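Local coordinates for adenosine monophosphate-protein transferase (Pyrococcus horikoshii, PDB 2D16), which is of unproven function but belongs to the adenosine-specific kinase family and may transfer adenosine monophosphate to proteins, at residues Ala35-Thr38 and Gly42-Phe45; Thr57-Asn62 and Leu69-Ala74; Phe116-Ala121 and Arg127-Val132. All coordinates share one frame; numbering follows the deposited sequence.

Interaction 1: residues Ala35-Thr38 and Gly42-Phe45. With GOL (glycerol), chain F.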
ATOM      1  N   ALA A  35     -17.151  34.442 -11.641  1.00 19.92           N
ATOM      2  CA  ALA A  35     -17.012  34.069 -10.239  1.00 20.07           C
ATOM      3  C   ALA A  35     -18.086  33.063  -9.825  1.00 19.32           C
ATOM      4  O   ALA A  35     -17.802  32.105  -9.107  1.00 19.19           O
ATOM      5  CB  ALA A  35     -17.086  35.313  -9.360  1.00 20.58           C
ATOM      6  N   LEU A  36     -19.318  33.274 -10.279  1.00 20.64           N
ATOM      7  CA  LEU A  36     -20.411  32.362  -9.941  1.00 20.54           C
ATOM      8  C   LEU A  36     -20.134  30.940 -10.424  1.00 21.04           C
ATOM      9  O   LEU A  36     -20.511  29.965  -9.766  1.00 20.28           O
ATOM     10  CB  LEU A  36     -21.736  32.862 -10.530  1.00 19.83           C
ATOM     11  CG  LEU A  36     -22.371  34.053  -9.802  1.00 21.90           C
ATOM     12  CD1 LEU A  36     -23.541  34.603 -10.602  1.00 22.06           C
ATOM     13  CD2 LEU A  36     -22.826  33.604  -8.414  1.00 22.40           C
ATOM     14  N   LEU A  37     -19.476  30.816 -11.572  1.00 20.48           N
ATOM     15  CA  LEU A  37     -19.148  29.494 -12.100  1.00 20.63           C
ATOM     16  C   LEU A  37     -18.229  28.708 -11.161  1.00 20.71           C
ATOM     17  O   LEU A  37     -18.233  27.478 -11.173  1.00 21.48           O
ATOM     18  CB  LEU A  37     -18.488  29.625 -13.476  1.00 21.04           C
ATOM     19  CG  LEU A  37     -19.428  30.093 -14.587  1.00 21.53           C
ATOM     20  CD1 LEU A  37     -18.628  30.502 -15.818  1.00 22.91           C
ATOM     21  CD2 LEU A  37     -20.408  28.972 -14.912  1.00 21.50           C
ATOM     22  N   THR A  38     -17.452  29.411 -10.336  1.00 20.32           N
ATOM     23  CA  THR A  38     -16.540  28.740  -9.413  1.00 19.23           C
ATOM     24  C   THR A  38     -17.200  28.308  -8.102  1.00 19.87           C
ATOM     25  O   THR A  38     -16.621  27.527  -7.344  1.00 20.48           O
ATOM     26  CB  THR A  38     -15.333  29.641  -9.040  1.00 20.39           C
ATOM     27  OG1 THR A  38     -15.759  30.660  -8.126  1.00 20.29           O
ATOM     28  CG2 THR A  38     -14.743  30.291 -10.284  1.00 19.23           C
ATOM     29  N   GLY A  42     -21.844  22.982 -12.265  1.00 23.69           N
ATOM     30  CA  GLY A  42     -23.145  22.780 -12.883  1.00 24.47           C
ATOM     31  C   GLY A  42     -24.151  23.900 -12.695  1.00 24.14           C
ATOM     32  O   GLY A  42     -25.269  23.823 -13.199  1.00 24.37           O
ATOM     33  N   ILE A  43     -23.769  24.941 -11.962  1.00 23.18           N
ATOM     34  CA  ILE A  43     -24.668  26.062 -11.736  1.00 22.73           C
ATOM     35  C   ILE A  43     -25.101  26.653 -13.081  1.00 23.57           C
ATOM     36  O   ILE A  43     -24.288  26.804 -13.993  1.00 23.85           O
ATOM     37  CB  ILE A  43     -23.971  27.159 -10.868  1.00 22.39           C
ATOM     38  CG1 ILE A  43     -24.960  28.271 -10.513  1.00 21.25           C
ATOM     39  CG2 ILE A  43     -22.767  27.722 -11.608  1.00 21.22           C
ATOM     40  CD1 ILE A  43     -24.412  29.271  -9.496  1.00 23.94           C
ATOM     41  N   LYS A  44     -26.391  26.946 -13.209  1.00 23.44           N
ATOM     42  CA  LYS A  44     -26.941  27.537 -14.427  1.00 24.61           C
ATOM     43  C   LYS A  44     -27.542  28.868 -14.007  1.00 23.74           C
ATOM     44  O   LYS A  44     -28.298  28.932 -13.038  1.00 23.54           O
ATOM     45  CB  LYS A  44     -28.014  26.627 -15.031  1.00 27.03           C
ATOM     46  CG  LYS A  44     -27.468  25.304 -15.557  1.00 30.70           C
ATOM     47  CD  LYS A  44     -26.409  25.531 -16.632  1.00 32.39           C
ATOM     48  CE  LYS A  44     -25.828  24.215 -17.126  1.00 34.46           C
ATOM     49  NZ  LYS A  44     -24.779  24.416 -18.165  1.00 37.18           N
ATOM     50  N   PHE A  45     -27.220  29.934 -14.731  1.00 22.79           N
ATOM     51  CA  PHE A  45     -27.714  31.232 -14.319  1.00 22.06           C
ATOM     52  C   PHE A  45     -27.695  32.317 -15.375  1.00 22.49           C
ATOM     53  O   PHE A  45     -27.116  32.175 -16.457  1.00 23.10           O
ATOM     54  CB  PHE A  45     -26.869  31.718 -13.142  1.00 22.27           C
ATOM     55  CG  PHE A  45     -25.453  32.062 -13.528  1.00 22.71           C
ATOM     56  CD1 PHE A  45     -25.111  33.366 -13.886  1.00 22.77           C
ATOM     57  CD2 PHE A  45     -24.476  31.072 -13.592  1.00 23.45           C
ATOM     58  CE1 PHE A  45     -23.819  33.677 -14.305  1.00 23.60           C
ATOM     59  CE2 PHE A  45     -23.175  31.375 -14.013  1.00 23.58           C
ATOM     60  CZ  PHE A  45     -22.848  32.679 -14.370  1.00 23.55           C
TER
HETATM   61  C1  GOL F 646     -16.993  23.297 -13.530  1.00 39.55           C
HETATM   62  O1  GOL F 646     -16.898  21.902 -13.826  1.00 42.87           O
HETATM   63  C2  GOL F 646     -18.254  23.887 -14.169  1.00 38.20           C
HETATM   64  O2  GOL F 646     -19.409  23.185 -13.685  1.00 35.30           O
HETATM   65  C3  GOL F 646     -18.333  25.393 -13.836  1.00 36.07           C
HETATM   66  O3  GOL F 646     -19.583  25.637 -13.114  1.00 33.48           O
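Leu36 and Leu37, near the end of helix 25-39, close on Ile43 and Phe45 at the start of strand 44-51. Traced outward, Leu36 crosses the Phe45 ring obliquely: its CB meets Phe45 CZ at 4.0 Å, and its branch CD1 sits over one face of the ring, 4.1 Å from the ring centroid and 23° off the normal, in a CH-pi contact displaced toward CE1 and CD1. Leu37 approaches the same ring differently. Its CD2 lies at the edge, in the ring plane, 3.8 Å from Phe45 CE2, and its side chain runs at about a right angle to that of the phenylalanine. Two successive helix residues therefore hold one ring by a face and by an edge, which limits how it can turn. With chi1 of 69°, Phe45 has its CG between its backbone N and carbonyl carbon, and the ring is carried across to the helix. Beside it, Ile43 CG2 rests 3.7 Å from Leu36 O and also touches Leu37 CD2, at 4.2 Å. A glycerol molecule, probably from the crystallisation liquor, spans the two segments beyond this apolar patch: its O3 donates to Leu37 O at 3.0 Å, and Gly42 N donates to its O2 at 2.8 Å. Val95 and Ile99 of helix 92-100 and Met87 of strand 82-88 continue the core around these side chains. Helix and strand are thus joined here by buried apolar side chains, without a direct polar bond between the two segments; the glycerol, probably adventitious, merely marks where Leu37 O and Gly42 N can take a polar partner.

Interaction 2: residues Thr57-Asn62 and Leu69-Ala74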
ATOM      1  N   THR A  57     -28.970  47.951 -19.799  1.00 23.11           N
ATOM      2  CA  THR A  57     -28.934  46.786 -18.925  1.00 23.51           C
ATOM      3  C   THR A  57     -28.034  45.769 -19.619  1.00 24.18           C
ATOM      4  O   THR A  57     -28.345  45.296 -20.713  1.00 25.24           O
ATOM      5  CB  THR A  57     -30.336  46.174 -18.721  1.00 22.14           C
ATOM      6  OG1 THR A  57     -31.147  47.082 -17.963  1.00 21.96           O
ATOM      7  CG2 THR A  57     -30.241  44.841 -17.976  1.00 21.67           C
ATOM      8  N   ARG A  58     -26.904  45.458 -18.990  1.00 23.08           N
ATOM      9  CA  ARG A  58     -25.949  44.500 -19.534  1.00 22.72           C
ATOM     10  C   ARG A  58     -26.292  43.130 -18.975  1.00 23.50           C
ATOM     11  O   ARG A  58     -26.879  43.031 -17.898  1.00 23.79           O
ATOM     12  CB  ARG A  58     -24.527  44.867 -19.107  1.00 22.10           C
ATOM     13  CG  ARG A  58     -24.139  46.304 -19.383  1.00 22.07           C
ATOM     14  CD  ARG A  58     -24.116  46.585 -20.872  1.00 24.98           C
ATOM     15  NE  ARG A  58     -23.492  47.868 -21.164  1.00 25.97           N
ATOM     16  CZ  ARG A  58     -23.026  48.209 -22.362  1.00 26.98           C
ATOM     17  NH1 ARG A  58     -23.122  47.358 -23.373  1.00 24.67           N
ATOM     18  NH2 ARG A  58     -22.452  49.389 -22.542  1.00 26.59           N
ATOM     19  N   TYR A  59     -25.919  42.072 -19.688  1.00 22.43           N
ATOM     20  CA  TYR A  59     -26.216  40.736 -19.201  1.00 23.68           C
ATOM     21  C   TYR A  59     -25.336  39.650 -19.805  1.00 23.49           C
ATOM     22  O   TYR A  59     -24.696  39.841 -20.841  1.00 23.40           O
ATOM     23  CB  TYR A  59     -27.685  40.400 -19.468  1.00 25.66           C
ATOM     24  CG  TYR A  59     -27.981  40.088 -20.919  1.00 27.97           C
ATOM     25  CD1 TYR A  59     -27.860  38.787 -21.410  1.00 31.00           C
ATOM     26  CD2 TYR A  59     -28.354  41.096 -21.806  1.00 29.37           C
ATOM     27  CE1 TYR A  59     -28.105  38.497 -22.753  1.00 31.75           C
ATOM     28  CE2 TYR A  59     -28.602  40.820 -23.149  1.00 31.39           C
ATOM     29  CZ  TYR A  59     -28.475  39.517 -23.613  1.00 32.55           C
ATOM     30  OH  TYR A  59     -28.717  39.236 -24.939  1.00 35.02           O
ATOM     31  N   THR A  60     -25.253  38.494 -19.202  1.00 22.15           N
ATOM     32  CA  THR A  60     -24.525  37.299 -19.597  1.00 23.12           C
ATOM     33  C   THR A  60     -24.928  36.184 -18.640  1.00 23.42           C
ATOM     34  O   THR A  60     -25.913  36.315 -17.909  1.00 22.48           O
ATOM     35  CB  THR A  60     -22.992  37.510 -19.546  1.00 23.12           C
ATOM     36  OG1 THR A  60     -22.330  36.335 -20.032  1.00 23.78           O
ATOM     37  CG2 THR A  60     -22.531  37.794 -18.126  1.00 24.22           C
ATOM     38  N   GLY A  61     -24.209  35.092 -18.733  1.00 23.13           N
ATOM     39  CA  GLY A  61     -24.504  33.914 -17.941  1.00 24.53           C
ATOM     40  C   GLY A  61     -24.254  32.698 -18.808  1.00 25.21           C
ATOM     41  O   GLY A  61     -23.504  32.785 -19.783  1.00 25.98           O
ATOM     42  N   ASN A  62     -24.870  31.568 -18.471  1.00 24.33           N
ATOM     43  CA  ASN A  62     -24.683  30.348 -19.252  1.00 25.31           C
ATOM     44  C   ASN A  62     -26.004  29.617 -19.484  1.00 25.73           C
ATOM     45  O   ASN A  62     -26.030  28.394 -19.652  1.00 26.05           O
ATOM     46  CB  ASN A  62     -23.687  29.419 -18.554  1.00 24.06           C
ATOM     47  CG  ASN A  62     -24.190  28.930 -17.212  1.00 23.25           C
ATOM     48  OD1 ASN A  62     -25.264  29.324 -16.759  1.00 24.34           O
ATOM     49  ND2 ASN A  62     -23.416  28.064 -16.569  1.00 23.94           N
ATOM     50  N   LEU A  69     -34.554  36.457 -18.593  1.00 23.34           N
ATOM     51  CA  LEU A  69     -35.323  36.850 -17.418  1.00 24.47           C
ATOM     52  C   LEU A  69     -34.560  37.798 -16.494  1.00 23.01           C
ATOM     53  O   LEU A  69     -35.146  38.721 -15.928  1.00 22.60           O
ATOM     54  CB  LEU A  69     -35.762  35.613 -16.632  1.00 25.95           C
ATOM     55  CG  LEU A  69     -36.950  34.847 -17.218  1.00 28.46           C
ATOM     56  CD1 LEU A  69     -37.185  33.566 -16.433  1.00 30.74           C
ATOM     57  CD2 LEU A  69     -38.186  35.737 -17.181  1.00 29.15           C
ATOM     58  N   ALA A  70     -33.262  37.566 -16.333  1.00 22.46           N
ATOM     59  CA  ALA A  70     -32.457  38.425 -15.471  1.00 21.62           C
ATOM     60  C   ALA A  70     -32.449  39.832 -16.055  1.00 22.05           C
ATOM     61  O   ALA A  70     -32.613  40.816 -15.337  1.00 21.78           O
ATOM     62  CB  ALA A  70     -31.030  37.885 -15.365  1.00 19.65           C
ATOM     63  N   ALA A  71     -32.268  39.919 -17.368  1.00 22.51           N
ATOM     64  CA  ALA A  71     -32.238  41.205 -18.054  1.00 22.49           C
ATOM     65  C   ALA A  71     -33.587  41.920 -17.986  1.00 21.78           C
ATOM     66  O   ALA A  71     -33.649  43.131 -17.787  1.00 21.16           O
ATOM     67  CB  ALA A  71     -31.821  41.005 -19.508  1.00 22.65           C
ATOM     68  N   LYS A  72     -34.667  41.166 -18.154  1.00 21.82           N
ATOM     69  CA  LYS A  72     -36.003  41.742 -18.108  1.00 23.61           C
ATOM     70  C   LYS A  72     -36.284  42.332 -16.726  1.00 22.67           C
ATOM     71  O   LYS A  72     -36.825  43.431 -16.615  1.00 22.26           O
ATOM     72  CB  LYS A  72     -37.046  40.674 -18.439  1.00 23.37           C
ATOM     73  CG  LYS A  72     -38.469  41.199 -18.541  1.00 27.03           C
ATOM     74  CD  LYS A  72     -39.435  40.064 -18.870  1.00 28.75           C
ATOM     75  CE  LYS A  72     -40.867  40.564 -18.989  1.00 31.90           C
ATOM     76  NZ  LYS A  72     -41.826  39.454 -19.272  1.00 32.60           N
ATOM     77  N   ASN A  73     -35.918  41.598 -15.679  1.00 21.67           N
ATOM     78  CA  ASN A  73     -36.129  42.068 -14.308  1.00 22.37           C
ATOM     79  C   ASN A  73     -35.234  43.268 -14.008  1.00 22.15           C
ATOM     80  O   ASN A  73     -35.669  44.245 -13.397  1.00 22.26           O
ATOM     81  CB  ASN A  73     -35.821  40.957 -13.295  1.00 22.19           C
ATOM     82  CG  ASN A  73     -36.958  39.958 -13.144  1.00 23.26           C
ATOM     83  OD1 ASN A  73     -38.057  40.303 -12.700  1.00 25.01           O
ATOM     84  ND2 ASN A  73     -36.701  38.717 -13.521  1.00 23.89           N
ATOM     85  N   ALA A  74     -33.982  43.185 -14.440  1.00 21.10           N
ATOM     86  CA  ALA A  74     -33.026  44.263 -14.207  1.00 20.33           C
ATOM     87  C   ALA A  74     -33.417  45.580 -14.874  1.00 21.31           C
ATOM     88  O   ALA A  74     -33.318  46.639 -14.256  1.00 20.70           O
ATOM     89  CB  ALA A  74     -31.638  43.838 -14.670  1.00 19.05           C
TER
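With chi1 of -68°, Thr57 has its methyl CG2 anti to the backbone N, and this rotation lays the methyl against helix 64-77, 3.7 Å from Ala74 CB. The same CG2 lies 3.8 Å from Ala71 O, so it meets one turn of the helix at both a methyl and a backbone carbonyl. Tyr59, two residues further along the strand, has chi1 of 75°, which places CG between its backbone N and carbonyl carbon and brings the near end of the ring to Ala71, whose CB is 4.2 Å from Tyr59 CD2 and about as far from Tyr59 CB. The methyl stands obliquely to the ring. Strand 56-61, outermost in the five-stranded antiparallel sheet within this chain, leads through a short turn into helix 64-77, which folds back over it: the axes of 57-61 and 69-74 approach to 8.4 Å, with 158° between their directions, close to antiparallel. Small residues at positions 71 and 74 let the helix lie close to the strand, and the two CA atoms of Tyr59 and Ala71 come within 6.1 Å. Thr57 is divided in its partners: the methyl packs on the helix, while OG1 is hydrogen-bonded to Asn50 OD1. Asn50 ND2, from strand 44-51, bonds Ala74 O.

Interaction 3: residues Phe116-Ala121 and Arg127-Val132. With NA (sodium ion), chain E.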
ATOM      1  N   PHE A 116     -40.938  37.096  -4.733  1.00 21.85           N
ATOM      2  CA  PHE A 116     -40.039  38.199  -4.392  1.00 21.34           C
ATOM      3  C   PHE A 116     -40.398  39.526  -5.049  1.00 20.62           C
ATOM      4  O   PHE A 116     -40.781  39.558  -6.218  1.00 21.59           O
ATOM      5  CB  PHE A 116     -38.634  37.774  -4.833  1.00 20.86           C
ATOM      6  CG  PHE A 116     -37.507  38.436  -4.089  1.00 21.02           C
ATOM      7  CD1 PHE A 116     -36.959  37.833  -2.961  1.00 21.53           C
ATOM      8  CD2 PHE A 116     -36.948  39.618  -4.555  1.00 21.08           C
ATOM      9  CE1 PHE A 116     -35.861  38.395  -2.309  1.00 22.39           C
ATOM     10  CE2 PHE A 116     -35.848  40.196  -3.911  1.00 21.12           C
ATOM     11  CZ  PHE A 116     -35.305  39.579  -2.787  1.00 21.79           C
ATOM     12  N   GLN A 117     -40.259  40.620  -4.300  1.00 19.82           N
ATOM     13  CA  GLN A 117     -40.542  41.950  -4.835  1.00 19.18           C
ATOM     14  C   GLN A 117     -39.401  42.911  -4.532  1.00 19.68           C
ATOM     15  O   GLN A 117     -38.724  42.788  -3.512  1.00 19.43           O
ATOM     16  CB  GLN A 117     -41.814  42.545  -4.227  1.00 21.30           C
ATOM     17  CG  GLN A 117     -43.068  41.724  -4.401  1.00 20.56           C
ATOM     18  CD  GLN A 117     -44.266  42.406  -3.768  1.00 23.53           C
ATOM     19  OE1 GLN A 117     -44.169  42.938  -2.662  1.00 22.81           O
ATOM     20  NE2 GLN A 117     -45.401  42.390  -4.463  1.00 22.35           N
ATOM     21  N   VAL A 118     -39.196  43.867  -5.428  1.00 19.02           N
ATOM     22  CA  VAL A 118     -38.168  44.884  -5.243  1.00 19.57           C
ATOM     23  C   VAL A 118     -38.913  46.212  -5.163  1.00 19.38           C
ATOM     24  O   VAL A 118     -39.684  46.557  -6.065  1.00 21.45           O
ATOM     25  CB  VAL A 118     -37.155  44.905  -6.435  1.00 17.34           C
ATOM     26  CG1 VAL A 118     -36.159  46.064  -6.266  1.00 17.99           C
ATOM     27  CG2 VAL A 118     -36.394  43.579  -6.492  1.00 20.09           C
ATOM     28  N   ILE A 119     -38.717  46.948  -4.072  1.00 19.61           N
ATOM     29  CA  ILE A 119     -39.376  48.234  -3.913  1.00 19.73           C
ATOM     30  C   ILE A 119     -38.425  49.295  -4.445  1.00 20.85           C
ATOM     31  O   ILE A 119     -37.292  49.421  -3.978  1.00 20.82           O
ATOM     32  CB  ILE A 119     -39.713  48.521  -2.437  1.00 21.05           C
ATOM     33  CG1 ILE A 119     -40.567  47.379  -1.874  1.00 21.47           C
ATOM     34  CG2 ILE A 119     -40.464  49.847  -2.327  1.00 20.58           C
ATOM     35  CD1 ILE A 119     -40.998  47.577  -0.432  1.00 23.57           C
ATOM     36  N   VAL A 120     -38.897  50.049  -5.430  1.00 20.30           N
ATOM     37  CA  VAL A 120     -38.087  51.070  -6.075  1.00 20.89           C
ATOM     38  C   VAL A 120     -38.646  52.477  -5.927  1.00 21.71           C
ATOM     39  O   VAL A 120     -39.850  52.695  -6.047  1.00 21.94           O
ATOM     40  CB  VAL A 120     -37.939  50.753  -7.584  1.00 22.29           C
ATOM     41  CG1 VAL A 120     -37.165  51.867  -8.289  1.00 21.14           C
ATOM     42  CG2 VAL A 120     -37.238  49.413  -7.766  1.00 22.86           C
ATOM     43  N   ALA A 121     -37.756  53.428  -5.659  1.00 21.63           N
ATOM     44  CA  ALA A 121     -38.138  54.828  -5.532  1.00 22.11           C
ATOM     45  C   ALA A 121     -37.535  55.555  -6.728  1.00 23.25           C
ATOM     46  O   ALA A 121     -36.385  55.306  -7.083  1.00 24.26           O
ATOM     47  CB  ALA A 121     -37.588  55.412  -4.239  1.00 21.65           C
ATOM     48  N   ARG A 127     -33.491  55.947 -10.474  1.00 20.88           N
ATOM     49  CA  ARG A 127     -34.179  55.017  -9.590  1.00 20.19           C
ATOM     50  C   ARG A 127     -33.272  54.408  -8.527  1.00 19.11           C
ATOM     51  O   ARG A 127     -32.055  54.311  -8.698  1.00 18.30           O
ATOM     52  CB  ARG A 127     -34.846  53.923 -10.436  1.00 20.88           C
ATOM     53  CG  ARG A 127     -36.010  54.462 -11.276  1.00 21.79           C
ATOM     54  CD  ARG A 127     -36.342  53.579 -12.476  1.00 22.16           C
ATOM     55  NE  ARG A 127     -36.997  52.319 -12.127  1.00 23.70           N
ATOM     56  CZ  ARG A 127     -38.286  52.192 -11.824  1.00 25.15           C
ATOM     57  NH1 ARG A 127     -39.084  53.251 -11.817  1.00 26.06           N
ATOM     58  NH2 ARG A 127     -38.785  50.991 -11.549  1.00 23.68           N
ATOM     59  N   ALA A 128     -33.885  54.004  -7.419  1.00 20.53           N
ATOM     60  CA  ALA A 128     -33.148  53.423  -6.307  1.00 19.55           C
ATOM     61  C   ALA A 128     -33.928  52.283  -5.668  1.00 19.28           C
ATOM     62  O   ALA A 128     -35.139  52.371  -5.497  1.00 20.67           O
ATOM     63  CB  ALA A 128     -32.871  54.496  -5.264  1.00 20.92           C
ATOM     64  N   VAL A 129     -33.231  51.205  -5.327  1.00 19.23           N
ATOM     65  CA  VAL A 129     -33.882  50.082  -4.666  1.00 18.98           C
ATOM     66  C   VAL A 129     -33.905  50.450  -3.187  1.00 19.26           C
ATOM     67  O   VAL A 129     -32.848  50.619  -2.578  1.00 21.73           O
ATOM     68  CB  VAL A 129     -33.075  48.777  -4.841  1.00 19.48           C
ATOM     69  CG1 VAL A 129     -33.644  47.685  -3.941  1.00 20.57           C
ATOM     70  CG2 VAL A 129     -33.101  48.333  -6.302  1.00 19.60           C
ATOM     71  N   ILE A 130     -35.094  50.591  -2.609  1.00 18.55           N
ATOM     72  CA  ILE A 130     -35.169  50.947  -1.194  1.00 18.88           C
ATOM     73  C   ILE A 130     -35.479  49.752  -0.309  1.00 17.59           C
ATOM     74  O   ILE A 130     -35.513  49.863   0.913  1.00 18.97           O
ATOM     75  CB  ILE A 130     -36.196  52.087  -0.934  1.00 19.24           C
ATOM     76  CG1 ILE A 130     -37.616  51.638  -1.290  1.00 19.68           C
ATOM     77  CG2 ILE A 130     -35.798  53.318  -1.740  1.00 19.30           C
ATOM     78  CD1 ILE A 130     -38.684  52.662  -0.923  1.00 20.56           C
ATOM     79  N   GLY A 131     -35.696  48.593  -0.919  1.00 18.37           N
ATOM     80  CA  GLY A 131     -35.968  47.419  -0.110  1.00 18.79           C
ATOM     81  C   GLY A 131     -36.484  46.253  -0.917  1.00 18.38           C
ATOM     82  O   GLY A 131     -36.817  46.403  -2.092  1.00 19.72           O
ATOM     83  N   VAL A 132     -36.541  45.087  -0.286  1.00 18.79           N
ATOM     84  CA  VAL A 132     -37.044  43.902  -0.957  1.00 18.57           C
ATOM     85  C   VAL A 132     -38.028  43.164  -0.066  1.00 20.38           C
ATOM     86  O   VAL A 132     -37.846  43.090   1.148  1.00 19.71           O
ATOM     87  CB  VAL A 132     -35.899  42.934  -1.347  1.00 20.28           C
ATOM     88  CG1 VAL A 132     -34.971  43.611  -2.353  1.00 20.43           C
ATOM     89  CG2 VAL A 132     -35.120  42.496  -0.105  1.00 21.33           C
TER
HETATM   90 NA    NA E1001     -33.459  50.689   1.908  0.50 22.13          NA
HETATM   91  O   HOH W   1     -32.389  49.560   0.066  1.00 18.04           O
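Ile119 O accepts a hydrogen bond from Ile130 N at 2.8 Å and also receives a CA-H...O contact from Val129. On the same residue, Ile119 N donates to Gly131 O at 2.8 Å, nearly straight at 166°. Ile130 and Gly131 thus both face Ile119, the signature of a classic beta bulge, and the pairing shifts by one residue before Val120 meets Val129. Ala121 and Ala128 then form a regular antiparallel pair with reciprocal backbone bonds. At the bulge Ile130, with chi1 of 64°, has its CG1 between the backbone N and the carbonyl carbon, where it lies 3.5 Å from Ile119 CG2, while its CG2 reaches Ala121 CB at 3.7 Å. Ile130 O points to a sodium ion, bound at 2.4 Å; a water on that ion donates to Val129 O. On the other face of the hairpin, Val118 CG1 rests against both methyls of Val129, the side chains crossing at about a right angle, and Val120 CG1 sits over one face of the Arg127 guanidinium, toward its rim, 3.7 Å from CZ. The bend of the Arg127 chain at chi3 brings this flat group back over the valine. Its nitrogens are occupied elsewhere: NE bonds Ile77 O, and salt bridges run to Glu5 and Glu122. Phe116 CZ closes on Val132 CB at 3.7 Å, with the ring set obliquely. Within this chain the hairpin supplies the central and one outer strand of a three-stranded antiparallel sheet, with strand 3-8 along the other side of 116-122, and Val129 and Val132 pack on Tyr109 of strand 105-112.

Overall arrangement
Interactions 1 and 2 meet directly through Asn62, which ends the 57-62 segment: its side chain probably hydrogen-bonds Phe45 N, 2.9 Å from OD1, and Ile43 O, 3.0 Å from ND2, while Leu37 CD2 packs against it. Both reach the five-stranded sheet through its neighbouring strands 44-51 and 56-61, and both touch the second subunit. Interaction 3 belongs to the separate three-stranded sheet. Its centre is about 26 Å from that of interaction 1, across the centre of the chain, and about 17 Å from that of interaction 2; the nearest atoms of interactions 2 and 3 are about 7 Å apart, without touching. The glycerol accompanies interaction 1 and the sodium ion interaction 3.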